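Long-range contacts in putative branched-chain amino acid transport system substrate-binding protein (Rhodopseudomonas palustris, PDB 3TX6), which binds 3-(4-hydroxyphenyl)pyruvic acid and probably serves as the periplasmic aromatic-acid-binding component of an ABC transporter: residues Leu31-Lys36 with Thr269-Lys274; Gly246-Pro251 with Leu265-Ala270; Phe283-Phe288 with Ala328-Tyr333. One frame throughout, in Å; residues are numbered along the deposited sequence. Where two conformers were deposited one is given.

Contact 1 lies at the surface, while contacts 2 and 3 are buried. Contacts 1 and 2 share helix 261-275. Their segments overlap at T269 and A270, but the helix meets different partners in each. Contact 1 joins that helix to the loop after helix 21-29 by an aromatic face and a salt bridge. Contact 2 ties an earlier turn of it to the chain leaving strand 242-245, with an amide-to-carbonyl bond among apolar side chains. Contact 3 lies on helix 282-304, the next helix along the chain, and reaches the bound ligand. Contacts 2 and 3 also touch each other.

Contact 1: Leu31-Lys36 with Thr269-Lys274; sequences LEFVAK and TAYEAK
F33 lays its ring over A270, with CB of the alanine on one face. The CB lies 3.8 Å from the ring centroid and 20° off the ring normal, a CH-pi contact displaced toward the rim. The opposite face carries CB of E32, so the ring is held between its own neighbour and the helix. CG of F33 sits beside the backbone N (chi1 -48°), which turns the ring toward helix 261-275. Its far end then reaches the helix backbone: F33 CE2 is 3.7 Å from Y271 CA, and F33 CZ is 3.6 Å from A270 O. F33 CE2 also approaches the Y271 ring obliquely, 4.0 Å from Y271 CD2. K274 CB stands near the plane of the F33 ring, at its edge.

Residues 31-36 run from the end of helix 21-29 toward strand 37-38. They belong to the N-terminal lobe of a type I periplasmic binding protein fold. The contact joins this link to helix 261-275 on the outside of the protein.

The polar part is a salt bridge. K274 NZ donates to E32 OE1 over 2.7 Å, on the syn side, where the other oxygen lies. Both chains are extended and cross at about a right angle. K274 CD lies 3.4 Å from E32 OE1. The Y271 ring also meets that of Y275 at a slant, and its OH makes a weak hydrogen bond with N29 of helix 21-29.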
ATOM      1  N   LEU A  31       1.114   8.866  12.291  1.00 14.80           N
ATOM      2  CA  LEU A  31       1.324   8.371  13.632  1.00 15.93           C
ATOM      3  C   LEU A  31       0.891   9.380  14.714  1.00 14.92           C
ATOM      4  O   LEU A  31       0.659   8.998  15.886  1.00 15.94           O
ATOM      5  CB  LEU A  31       2.794   8.015  13.844  1.00 15.45           C
ATOM      6  CG  LEU A  31       3.369   6.948  12.880  1.00 15.28           C
ATOM      7  CD1 LEU A  31       4.865   6.806  13.088  1.00 18.03           C
ATOM      8  CD2 LEU A  31       2.641   5.624  13.059  1.00 16.01           C
ATOM      9  N   GLU A  32       0.724  10.659  14.343  1.00 15.60           N
ATOM     10  CA  GLU A  32       0.215  11.653  15.301  1.00 17.15           C
ATOM     11  C   GLU A  32      -1.243  11.375  15.717  1.00 16.45           C
ATOM     12  O   GLU A  32      -1.688  11.813  16.774  1.00 19.48           O
ATOM     13  CB  GLU A  32       0.336  13.048  14.681  1.00 19.40           C
ATOM     14  CG  GLU A  32      -0.115  14.175  15.633  1.00 22.33           C
ATOM     15  CD  GLU A  32       0.219  15.571  15.152  1.00 28.15           C
ATOM     16  OE1 GLU A  32       0.954  15.709  14.156  1.00 30.63           O
ATOM     17  OE2 GLU A  32      -0.249  16.523  15.804  1.00 37.07           O
ATOM     18  N   PHE A  33      -1.954  10.642  14.852  1.00 14.80           N
ATOM     19  CA  PHE A  33      -3.398  10.489  14.917  1.00 17.13           C
ATOM     20  C   PHE A  33      -3.875   9.134  15.395  1.00 17.95           C
ATOM     21  O   PHE A  33      -5.073   8.916  15.519  1.00 20.58           O
ATOM     22  CB  PHE A  33      -4.029  10.872  13.594  1.00 16.55           C
ATOM     23  CG  PHE A  33      -3.518  12.178  13.071  1.00 17.09           C
ATOM     24  CD1 PHE A  33      -3.537  13.306  13.872  1.00 20.23           C
ATOM     25  CD2 PHE A  33      -2.927  12.266  11.837  1.00 18.67           C
ATOM     26  CE1 PHE A  33      -3.041  14.513  13.415  1.00 21.78           C
ATOM     27  CE2 PHE A  33      -2.410  13.457  11.401  1.00 21.35           C
ATOM     28  CZ  PHE A  33      -2.461  14.590  12.196  1.00 19.76           C
ATOM     29  N   VAL A  34      -2.928   8.239  15.654  1.00 16.90           N
ATOM     30  CA  VAL A  34      -3.226   6.881  16.131  1.00 16.08           C
ATOM     31  C   VAL A  34      -3.297   6.872  17.648  1.00 16.06           C
ATOM     32  O   VAL A  34      -2.876   7.814  18.305  1.00 18.31           O
ATOM     33  CB  VAL A  34      -2.206   5.846  15.585  1.00 16.97           C
ATOM     34  CG1 VAL A  34      -2.180   5.914  14.050  1.00 16.51           C
ATOM     35  CG2 VAL A  34      -0.823   6.033  16.161  1.00 15.81           C
ATOM     36  N   ALA A  35      -3.782   5.762  18.194  1.00 18.84           N
ATOM     37  CA  ALA A  35      -3.901   5.578  19.653  1.00 17.85           C
ATOM     38  C   ALA A  35      -2.544   5.784  20.303  1.00 19.03           C
ATOM     39  O   ALA A  35      -1.528   5.333  19.759  1.00 19.95           O
ATOM     40  CB  ALA A  35      -4.396   4.185  19.961  1.00 22.34           C
ATOM     41  N   LYS A  36      -2.593   6.457  21.461  0.50 19.46           N
ATOM     42  CA  LYS A  36      -1.477   6.655  22.392  0.50 18.74           C
ATOM     43  C   LYS A  36      -1.287   5.460  23.345  0.50 17.97           C
ATOM     44  O   LYS A  36      -0.203   5.255  23.884  0.50 19.85           O
ATOM     45  CB  LYS A  36      -1.722   7.915  23.254  0.50 21.97           C
ATOM     46  CG  LYS A  36      -1.442   9.235  22.556  0.50 29.29           C
ATOM     47  CD  LYS A  36      -1.832  10.439  23.419  0.50 34.78           C
ATOM     48  CE  LYS A  36      -0.960  10.514  24.666  0.50 33.67           C
ATOM     49  NZ  LYS A  36      -1.542  11.312  25.771  0.50 33.68           N
ATOM     50  N   THR A 269      -9.950  13.752   8.408  1.00 17.18           N
ATOM     51  CA  THR A 269     -10.220  14.986   9.149  1.00 18.41           C
ATOM     52  C   THR A 269      -8.948  15.417   9.893  1.00 20.63           C
ATOM     53  O   THR A 269      -8.547  16.568   9.844  1.00 20.21           O
ATOM     54  CB  THR A 269     -11.427  14.811  10.089  1.00 21.25           C
ATOM     55  OG1 THR A 269     -12.566  14.490   9.296  1.00 25.53           O
ATOM     56  CG2 THR A 269     -11.661  16.054  10.859  1.00 26.56           C
ATOM     57  N   ALA A 270      -8.302  14.478  10.562  1.00 19.61           N
ATOM     58  CA  ALA A 270      -7.116  14.783  11.363  1.00 17.18           C
ATOM     59  C   ALA A 270      -5.944  15.229  10.449  1.00 16.70           C
ATOM     60  O   ALA A 270      -5.302  16.249  10.684  1.00 18.85           O
ATOM     61  CB  ALA A 270      -6.720  13.587  12.201  1.00 20.52           C
ATOM     62  N   TYR A 271      -5.666  14.430   9.423  1.00 17.17           N
ATOM     63  CA  TYR A 271      -4.522  14.671   8.562  1.00 16.60           C
ATOM     64  C   TYR A 271      -4.716  15.992   7.801  1.00 16.00           C
ATOM     65  O   TYR A 271      -3.790  16.791   7.693  1.00 16.95           O
ATOM     66  CB  TYR A 271      -4.327  13.495   7.571  1.00 15.78           C
ATOM     67  CG  TYR A 271      -2.926  13.452   6.989  1.00 14.09           C
ATOM     68  CD1 TYR A 271      -2.548  14.343   5.959  1.00 14.51           C
ATOM     69  CD2 TYR A 271      -1.951  12.632   7.508  1.00 13.97           C
ATOM     70  CE1 TYR A 271      -1.254  14.358   5.453  1.00 14.96           C
ATOM     71  CE2 TYR A 271      -0.682  12.651   7.017  1.00 15.68           C
ATOM     72  CZ  TYR A 271      -0.319  13.555   6.008  1.00 14.79           C
ATOM     73  OH  TYR A 271       0.996  13.579   5.547  1.00 14.84           O
ATOM     74  N   GLU A 272      -5.917  16.193   7.269  1.00 17.45           N
ATOM     75  CA  GLU A 272      -6.174  17.385   6.461  1.00 16.87           C
ATOM     76  C   GLU A 272      -6.319  18.641   7.325  1.00 18.06           C
ATOM     77  O   GLU A 272      -6.028  19.713   6.846  1.00 17.77           O
ATOM     78  CB  GLU A 272      -7.374  17.136   5.538  1.00 18.07           C
ATOM     79  CG  GLU A 272      -7.060  15.961   4.593  1.00 19.88           C
ATOM     80  CD  GLU A 272      -8.120  15.658   3.566  1.00 20.18           C
ATOM     81  OE1 GLU A 272      -9.326  15.788   3.892  1.00 22.74           O
ATOM     82  OE2 GLU A 272      -7.747  15.272   2.421  1.00 18.56           O
ATOM     83  N   ALA A 273      -6.717  18.522   8.587  1.00 17.54           N
ATOM     84  CA  ALA A 273      -6.681  19.682   9.487  1.00 19.78           C
ATOM     85  C   ALA A 273      -5.242  20.189   9.707  1.00 18.37           C
ATOM     86  O   ALA A 273      -4.996  21.398   9.675  1.00 18.70           O
ATOM     87  CB  ALA A 273      -7.376  19.390  10.807  1.00 21.16           C
ATOM     88  N   LYS A 274      -4.271  19.275   9.822  1.00 17.22           N
ATOM     89  CA  LYS A 274      -2.889  19.712  10.025  1.00 16.54           C
ATOM     90  C   LYS A 274      -2.190  20.054   8.695  1.00 14.89           C
ATOM     91  O   LYS A 274      -1.381  20.967   8.625  1.00 16.83           O
ATOM     92  CB  LYS A 274      -2.097  18.678  10.804  1.00 18.29           C
ATOM     93  CG  LYS A 274      -0.685  19.161  11.135  1.00 20.11           C
ATOM     94  CD  LYS A 274      -0.032  18.334  12.214  1.00 20.22           C
ATOM     95  CE  LYS A 274       1.401  18.785  12.455  1.00 22.86           C
ATOM     96  NZ  LYS A 274       1.925  18.187  13.736  1.00 26.69           N
TER

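Contact 2: Gly246-Pro251 with Leu265-Ala270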
ATOM      1  N   GLY A 246      -7.474   2.520  -2.461  1.00 18.14           N
ATOM      2  CA  GLY A 246      -8.231   2.246  -1.272  1.00 18.56           C
ATOM      3  C   GLY A 246      -9.352   3.263  -1.113  1.00 17.78           C
ATOM      4  O   GLY A 246      -9.284   4.374  -1.643  1.00 18.80           O
ATOM      5  N   PRO A 247     -10.382   2.899  -0.350  1.00 19.01           N
ATOM      6  CA  PRO A 247     -11.572   3.735  -0.150  1.00 17.88           C
ATOM      7  C   PRO A 247     -11.320   4.983   0.666  1.00 18.22           C
ATOM      8  O   PRO A 247     -12.165   5.885   0.721  1.00 19.15           O
ATOM      9  CB  PRO A 247     -12.568   2.787   0.506  1.00 19.92           C
ATOM     10  CG  PRO A 247     -11.746   1.703   1.111  1.00 20.07           C
ATOM     11  CD  PRO A 247     -10.559   1.541   0.211  1.00 19.31           C
ATOM     12  N   VAL A 248     -10.177   5.042   1.343  1.00 16.22           N
ATOM     13  CA  VAL A 248      -9.827   6.227   2.141  1.00 14.82           C
ATOM     14  C   VAL A 248      -9.752   7.469   1.290  1.00 19.36           C
ATOM     15  O   VAL A 248      -9.826   8.579   1.804  1.00 19.23           O
ATOM     16  CB  VAL A 248      -8.446   6.061   2.886  1.00 14.82           C
ATOM     17  CG1 VAL A 248      -7.241   6.155   1.920  1.00 17.51           C
ATOM     18  CG2 VAL A 248      -8.362   7.043   4.067  1.00 17.98           C
HETATM   19  N   MSE A 249      -9.588   7.302  -0.003  1.00 18.71           N
HETATM   20  CA  MSE A 249      -9.505   8.473  -0.841  1.00 17.74           C
HETATM   21  C   MSE A 249     -10.852   9.159  -0.978  1.00 20.86           C
HETATM   22  O   MSE A 249     -10.896  10.354  -1.325  1.00 22.44           O
HETATM   23  CB  MSE A 249      -8.932   8.137  -2.201  1.00 19.42           C
HETATM   24  CG  MSE A 249      -7.452   7.778  -2.122  1.00 18.65           C
HETATM   25 SE   MSE A 249      -6.274   9.244  -1.551  1.00 22.12          SE
HETATM   26  CE  MSE A 249      -6.252  10.171  -3.287  1.00 20.70           C
ATOM     27  N   ASP A 250     -11.952   8.464  -0.685  1.00 19.80           N
ATOM     28  CA  ASP A 250     -13.286   9.113  -0.726  1.00 21.13           C
ATOM     29  C   ASP A 250     -14.271   8.556   0.289  1.00 20.68           C
ATOM     30  O   ASP A 250     -15.246   7.932  -0.095  1.00 21.87           O
ATOM     31  CB  ASP A 250     -13.845   8.996  -2.155  1.00 22.22           C
ATOM     32  CG  ASP A 250     -15.131   9.772  -2.377  1.00 23.92           C
ATOM     33  OD1 ASP A 250     -15.472  10.645  -1.581  1.00 23.85           O
ATOM     34  OD2 ASP A 250     -15.816   9.476  -3.387  1.00 33.33           O
ATOM     35  N   PRO A 251     -14.062   8.848   1.590  1.00 19.47           N
ATOM     36  CA  PRO A 251     -15.043   8.390   2.560  1.00 17.75           C
ATOM     37  C   PRO A 251     -16.407   9.095   2.393  1.00 20.38           C
ATOM     38  O   PRO A 251     -17.472   8.512   2.679  1.00 22.52           O
ATOM     39  CB  PRO A 251     -14.404   8.739   3.909  1.00 17.87           C
ATOM     40  CG  PRO A 251     -12.948   8.787   3.598  1.00 21.15           C
ATOM     41  CD  PRO A 251     -12.859   9.384   2.237  1.00 20.15           C
ATOM     42  N   LEU A 265     -12.990   8.839   7.599  1.00 18.53           N
ATOM     43  CA  LEU A 265     -13.285  10.190   8.004  1.00 18.68           C
ATOM     44  C   LEU A 265     -12.408  10.629   9.158  1.00 18.48           C
ATOM     45  O   LEU A 265     -11.953  11.789   9.200  1.00 18.60           O
ATOM     46  CB  LEU A 265     -14.765  10.350   8.411  1.00 19.99           C
ATOM     47  CG  LEU A 265     -15.798  10.285   7.294  1.00 22.18           C
ATOM     48  CD1 LEU A 265     -17.215  10.237   7.929  1.00 24.72           C
ATOM     49  CD2 LEU A 265     -15.687  11.483   6.366  1.00 24.20           C
ATOM     50  N   GLU A 266     -12.150   9.730  10.112  0.50 17.15           N
ATOM     51  CA  GLU A 266     -11.316  10.091  11.255  0.50 17.10           C
ATOM     52  C   GLU A 266      -9.926  10.478  10.787  0.50 18.89           C
ATOM     53  O   GLU A 266      -9.420  11.527  11.153  0.50 18.69           O
ATOM     54  CB  GLU A 266     -11.200   8.956  12.303  0.50 18.19           C
ATOM     55  CG  GLU A 266     -12.481   8.670  13.070  0.50 19.93           C
ATOM     56  CD  GLU A 266     -12.416   7.438  13.943  0.50 21.77           C
ATOM     57  OE1 GLU A 266     -11.401   6.709  13.901  0.50 23.14           O
ATOM     58  OE2 GLU A 266     -13.403   7.178  14.655  0.50 25.47           O
ATOM     59  N   LEU A 267      -9.288   9.609  10.004  1.00 16.41           N
ATOM     60  CA  LEU A 267      -7.924   9.892   9.566  1.00 16.44           C
ATOM     61  C   LEU A 267      -7.868  11.152   8.706  1.00 16.61           C
ATOM     62  O   LEU A 267      -7.049  12.027   8.928  1.00 17.88           O
ATOM     63  CB  LEU A 267      -7.340   8.766   8.755  1.00 15.37           C
ATOM     64  CG  LEU A 267      -6.046   9.048   7.978  1.00 14.84           C
ATOM     65  CD1 LEU A 267      -4.897   9.467   8.896  1.00 16.78           C
ATOM     66  CD2 LEU A 267      -5.717   7.783   7.193  1.00 14.97           C
ATOM     67  N   ASN A 268      -8.724  11.220   7.702  1.00 16.41           N
ATOM     68  CA  ASN A 268      -8.675  12.352   6.812  1.00 16.57           C
ATOM     69  C   ASN A 268      -8.976  13.708   7.512  1.00 17.65           C
ATOM     70  O   ASN A 268      -8.305  14.705   7.253  1.00 17.46           O
ATOM     71  CB  ASN A 268      -9.593  12.149   5.596  1.00 17.02           C
ATOM     72  CG  ASN A 268      -9.118  11.056   4.689  1.00 17.56           C
ATOM     73  OD1 ASN A 268      -7.996  10.577   4.819  1.00 18.44           O
ATOM     74  ND2 ASN A 268      -9.943  10.697   3.709  1.00 19.32           N
ATOM     75  N   THR A 269      -9.950  13.752   8.408  1.00 17.18           N
ATOM     76  CA  THR A 269     -10.220  14.986   9.149  1.00 18.41           C
ATOM     77  C   THR A 269      -8.948  15.417   9.893  1.00 20.63           C
ATOM     78  O   THR A 269      -8.547  16.568   9.844  1.00 20.21           O
ATOM     79  CB  THR A 269     -11.427  14.811  10.089  1.00 21.25           C
ATOM     80  OG1 THR A 269     -12.566  14.490   9.296  1.00 25.53           O
ATOM     81  CG2 THR A 269     -11.661  16.054  10.859  1.00 26.56           C
ATOM     82  N   ALA A 270      -8.302  14.478  10.562  1.00 19.61           N
ATOM     83  CA  ALA A 270      -7.116  14.783  11.363  1.00 17.18           C
ATOM     84  C   ALA A 270      -5.944  15.229  10.449  1.00 16.70           C
ATOM     85  O   ALA A 270      -5.302  16.249  10.684  1.00 18.85           O
ATOM     86  CB  ALA A 270      -6.720  13.587  12.201  1.00 20.52           C
TER
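The backbones come nearest at V248 and N268, CA to CA 7.8 Å, and at P251 and L265, CA to CA 6.0 Å. Residues 247-249 form a short 3-10 turn, which presents the carbonyl of V248 to the helix.

N268 carries the polar link. Its ND2 donates to V248 O over 2.9 Å, with an N-H...O angle of 158°. The acceptor lies in the amide plane of N268, and the donor comes in nearly along the C=O axis. V248 CG2 and P251 CD both lie on one side of the amide plane, V248 near OD1 and P251 near ND2. V248 CG2, anti to the backbone N, sits 3.6 Å from N268 OD1. P251 CD lies 3.5 Å from N268 ND2. With an alanine in place of N268, V248 O would probably lose this donor and a gap would open beside V248 and P251.

The apolar contacts lie beside it. L265 reaches P251 with its tip, CD2 coming 3.9 Å from P251 CB. V248 CG2 also meets L267 CD2, at 4.2 Å. Within the helix, L265 O accepts from both T269 N and T269 OG1, which approach from opposite faces of its plane.

Segment 246-251 follows strand 242-245 of the C-terminal lobe, consistent with one of the interlobe crossovers of type I binding proteins. V248 and L267 both pack on A285 of helix 282-304. M249, which points away from helix 261-275, and P247 pack on strand 349-354.

Contact 3: Phe283-Phe288 with Ala328-Tyr333. With ENO (3-(4-hydroxy-phenyl)pyruvic acid), chain D.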
ATOM      1  N   PHE A 283      -1.291   6.187   1.471  1.00 14.91           N
ATOM      2  CA  PHE A 283      -0.136   5.763   2.293  1.00 13.30           C
ATOM      3  C   PHE A 283      -0.312   6.078   3.779  1.00 12.27           C
ATOM      4  O   PHE A 283      -0.104   5.214   4.651  1.00 14.18           O
ATOM      5  CB  PHE A 283       1.144   6.385   1.693  1.00 13.46           C
ATOM      6  CG  PHE A 283       1.179   6.188   0.212  1.00 14.10           C
ATOM      7  CD1 PHE A 283       1.264   4.922  -0.294  1.00 17.10           C
ATOM      8  CD2 PHE A 283       1.036   7.260  -0.679  1.00 16.14           C
ATOM      9  CE1 PHE A 283       1.173   4.699  -1.649  1.00 16.84           C
ATOM     10  CE2 PHE A 283       0.972   7.040  -2.053  1.00 18.21           C
ATOM     11  CZ  PHE A 283       1.042   5.744  -2.545  1.00 18.37           C
ATOM     12  N   ALA A 284      -0.773   7.304   4.077  1.00 13.90           N
ATOM     13  CA  ALA A 284      -1.100   7.678   5.462  1.00 15.23           C
ATOM     14  C   ALA A 284      -2.031   6.597   6.088  1.00 13.72           C
ATOM     15  O   ALA A 284      -1.939   6.266   7.257  1.00 14.50           O
ATOM     16  CB  ALA A 284      -1.772   9.035   5.515  1.00 15.47           C
ATOM     17  N   ALA A 285      -2.993   6.141   5.283  1.00 13.68           N
ATOM     18  CA  ALA A 285      -3.987   5.204   5.709  1.00 13.94           C
ATOM     19  C   ALA A 285      -3.382   3.878   6.136  1.00 13.45           C
ATOM     20  O   ALA A 285      -3.942   3.223   7.019  1.00 13.74           O
ATOM     21  CB  ALA A 285      -5.027   5.031   4.608  1.00 16.04           C
ATOM     22  N   HIS A 286      -2.287   3.444   5.523  1.00 15.00           N
ATOM     23  CA  HIS A 286      -1.722   2.147   5.906  1.00 13.66           C
ATOM     24  C   HIS A 286      -1.152   2.155   7.302  1.00 14.14           C
ATOM     25  O   HIS A 286      -1.373   1.190   8.036  1.00 14.20           O
ATOM     26  CB  HIS A 286      -0.700   1.629   4.907  1.00 15.40           C
ATOM     27  CG  HIS A 286      -1.235   1.428   3.528  1.00 16.45           C
ATOM     28  ND1 HIS A 286      -2.469   0.897   3.253  1.00 17.70           N
ATOM     29  CD2 HIS A 286      -0.642   1.706   2.301  1.00 16.84           C
ATOM     30  CE1 HIS A 286      -2.623   0.838   1.900  1.00 17.38           C
ATOM     31  NE2 HIS A 286      -1.521   1.331   1.327  1.00 20.53           N
ATOM     32  N   SER A 287      -0.401   3.192   7.687  1.00 14.43           N
ATOM     33  CA  SER A 287       0.069   3.256   9.067  1.00 15.99           C
ATOM     34  C   SER A 287      -1.090   3.461  10.061  1.00 14.74           C
ATOM     35  O   SER A 287      -1.155   2.798  11.093  1.00 14.70           O
ATOM     36  CB  SER A 287       1.209   4.263   9.295  1.00 17.45           C
ATOM     37  OG  SER A 287       0.782   5.481   8.926  1.00 19.57           O
ATOM     38  N   PHE A 288      -2.035   4.336   9.733  1.00 13.68           N
ATOM     39  CA  PHE A 288      -3.227   4.522  10.553  1.00 15.18           C
ATOM     40  C   PHE A 288      -3.957   3.187  10.771  1.00 14.36           C
ATOM     41  O   PHE A 288      -4.333   2.844  11.891  1.00 15.73           O
ATOM     42  CB  PHE A 288      -4.136   5.557   9.900  1.00 15.40           C
ATOM     43  CG  PHE A 288      -5.372   5.874  10.666  1.00 15.32           C
ATOM     44  CD1 PHE A 288      -5.353   6.862  11.645  1.00 16.24           C
ATOM     45  CD2 PHE A 288      -6.567   5.257  10.386  1.00 15.34           C
ATOM     46  CE1 PHE A 288      -6.482   7.212  12.326  1.00 17.82           C
ATOM     47  CE2 PHE A 288      -7.717   5.627  11.069  1.00 16.79           C
ATOM     48  CZ  PHE A 288      -7.662   6.586  12.048  1.00 19.25           C
ATOM     49  N   ALA A 328     -11.085  -0.841   9.091  1.00 17.25           N
ATOM     50  CA  ALA A 328     -10.051   0.217   8.972  1.00 15.79           C
ATOM     51  C   ALA A 328     -10.383   1.109   7.789  1.00 15.53           C
ATOM     52  O   ALA A 328     -11.385   0.890   7.085  1.00 15.77           O
ATOM     53  CB  ALA A 328      -8.645  -0.394   8.849  1.00 18.61           C
ATOM     54  N   SER A 329      -9.587   2.144   7.581  1.00 15.96           N
ATOM     55  CA  SER A 329      -9.918   3.115   6.521  1.00 16.50           C
ATOM     56  C   SER A 329      -9.812   2.525   5.115  1.00 13.46           C
ATOM     57  O   SER A 329     -10.538   2.944   4.189  1.00 16.58           O
ATOM     58  CB  SER A 329      -9.060   4.381   6.629  1.00 15.64           C
ATOM     59  OG  SER A 329      -7.736   4.124   6.283  1.00 16.83           O
ATOM     60  N   GLN A 330      -8.942   1.521   4.943  1.00 15.25           N
ATOM     61  CA  GLN A 330      -8.686   0.952   3.611  1.00 15.32           C
ATOM     62  C   GLN A 330      -9.414  -0.358   3.299  1.00 15.90           C
ATOM     63  O   GLN A 330      -9.291  -0.865   2.185  1.00 16.88           O
ATOM     64  CB  GLN A 330      -7.171   0.772   3.429  1.00 16.12           C
ATOM     65  CG  GLN A 330      -6.421   2.101   3.405  1.00 16.69           C
ATOM     66  CD  GLN A 330      -6.562   2.796   2.061  1.00 15.56           C
ATOM     67  OE1 GLN A 330      -7.701   2.995   1.598  1.00 17.31           O
ATOM     68  NE2 GLN A 330      -5.441   3.144   1.395  1.00 15.54           N
ATOM     69  N   GLY A 331     -10.119  -0.912   4.285  1.00 16.24           N
ATOM     70  CA  GLY A 331     -10.743  -2.202   4.109  1.00 16.74           C
ATOM     71  C   GLY A 331     -11.184  -2.819   5.411  1.00 15.60           C
ATOM     72  O   GLY A 331     -10.992  -2.203   6.485  1.00 17.03           O
ATOM     73  N   VAL A 332     -11.716  -4.044   5.302  1.00 16.27           N
ATOM     74  CA  VAL A 332     -12.161  -4.803   6.456  1.00 16.88           C
ATOM     75  C   VAL A 332     -11.307  -6.063   6.405  1.00 15.73           C
ATOM     76  O   VAL A 332     -11.434  -6.861   5.464  1.00 16.15           O
ATOM     77  CB  VAL A 332     -13.660  -5.114   6.433  1.00 16.40           C
ATOM     78  CG1 VAL A 332     -14.021  -5.947   7.656  1.00 18.55           C
ATOM     79  CG2 VAL A 332     -14.466  -3.783   6.299  1.00 18.09           C
ATOM     80  N   TYR A 333     -10.445  -6.227   7.405  1.00 17.16           N
ATOM     81  CA  TYR A 333      -9.404  -7.258   7.380  1.00 16.13           C
ATOM     82  C   TYR A 333      -9.840  -8.530   8.127  1.00 14.70           C
ATOM     83  O   TYR A 333     -10.280  -8.460   9.269  1.00 17.15           O
ATOM     84  CB  TYR A 333      -8.134  -6.735   8.042  1.00 17.40           C
ATOM     85  CG  TYR A 333      -7.424  -5.651   7.239  1.00 14.85           C
ATOM     86  CD1 TYR A 333      -7.799  -4.322   7.338  1.00 16.60           C
ATOM     87  CD2 TYR A 333      -6.404  -5.964   6.344  1.00 14.45           C
ATOM     88  CE1 TYR A 333      -7.183  -3.332   6.580  1.00 17.78           C
ATOM     89  CE2 TYR A 333      -5.779  -4.973   5.573  1.00 15.94           C
ATOM     90  CZ  TYR A 333      -6.170  -3.648   5.708  1.00 14.21           C
ATOM     91  OH  TYR A 333      -5.584  -2.651   4.966  1.00 16.35           O
TER
HETATM   92  O4  ENO D 386       5.012  -1.253  -2.927  1.00 19.20           O
HETATM   93  C9  ENO D 386       2.836   1.040  -1.647  1.00 16.67           C
HETATM   94  C8  ENO D 386       1.605   0.994  -1.026  1.00 17.51           C
HETATM   95  C7  ENO D 386       0.441   0.679  -1.745  1.00 17.59           C
HETATM   96  C6  ENO D 386       0.569   0.320  -3.073  1.00 16.77           C
HETATM   97  C5  ENO D 386       1.801   0.380  -3.719  1.00 18.95           C
HETATM   98  C4  ENO D 386       2.961   0.729  -3.005  1.00 16.72           C
HETATM   99  O3  ENO D 386      -0.767   0.623  -1.063  1.00 25.70           O
HETATM  100  C3  ENO D 386       4.286   0.864  -3.701  1.00 20.31           C
HETATM  101  C2  ENO D 386       5.234  -0.272  -3.657  1.00 19.53           C
HETATM  102  C1  ENO D 386       6.480  -0.129  -4.398  1.00 19.53           C
HETATM  103  O2  ENO D 386       7.309  -1.059  -4.322  1.00 18.36           O
HETATM  104  O1  ENO D 386       6.706   0.902  -5.099  1.00 20.01           O
HETATM  105  O   HOH W   1      -4.411  -0.034   5.172  1.00 15.37           O
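A285 is the point where helix 282-304 meets residues 328-333. Its CB lies 3.3 Å from S329 OG and 3.5 Å from Q330 CG. The S329 hydroxyl is hydrogen-bonded to D289, one turn further along the helix, which also takes the backbone N of Q330. F288 sets its ring near this serine, obliquely, at 4.4 Å from F288 CD2 to S329 OG.

Q330 bends at chi2 (-78°), and this folds its amide back over A285. The amide ends beside H286, with Q330 NE2 3.7 Å from H286 CE1. The two side chains cross at about a right angle, their flat groups 34° apart. The other end of the amide, OE1, is probably hydrogen-bonded to V248 N.

H286 has CG beside the backbone N (chi1 -60°), which carries the ring out to the phenol end of the ligand. NE2 is hydrogen-bonded at 2.6 Å to O3, the phenolic oxygen of the bound 3-(4-hydroxyphenyl)pyruvic acid. ND1 meets a water in the ring plane at 2.9 Å. That water donates to Y333 OH, which is bonded in turn to M115 O. F283 puts CE1 3.8 Å from ligand C8, which lies at the edge of its ring.

Both imidazole nitrogens therefore have polar partners, and these bonds probably fix the rotation of the ring. This suggests that the pocket recognises a para-hydroxyl, as in p-coumaric acid, through this histidine.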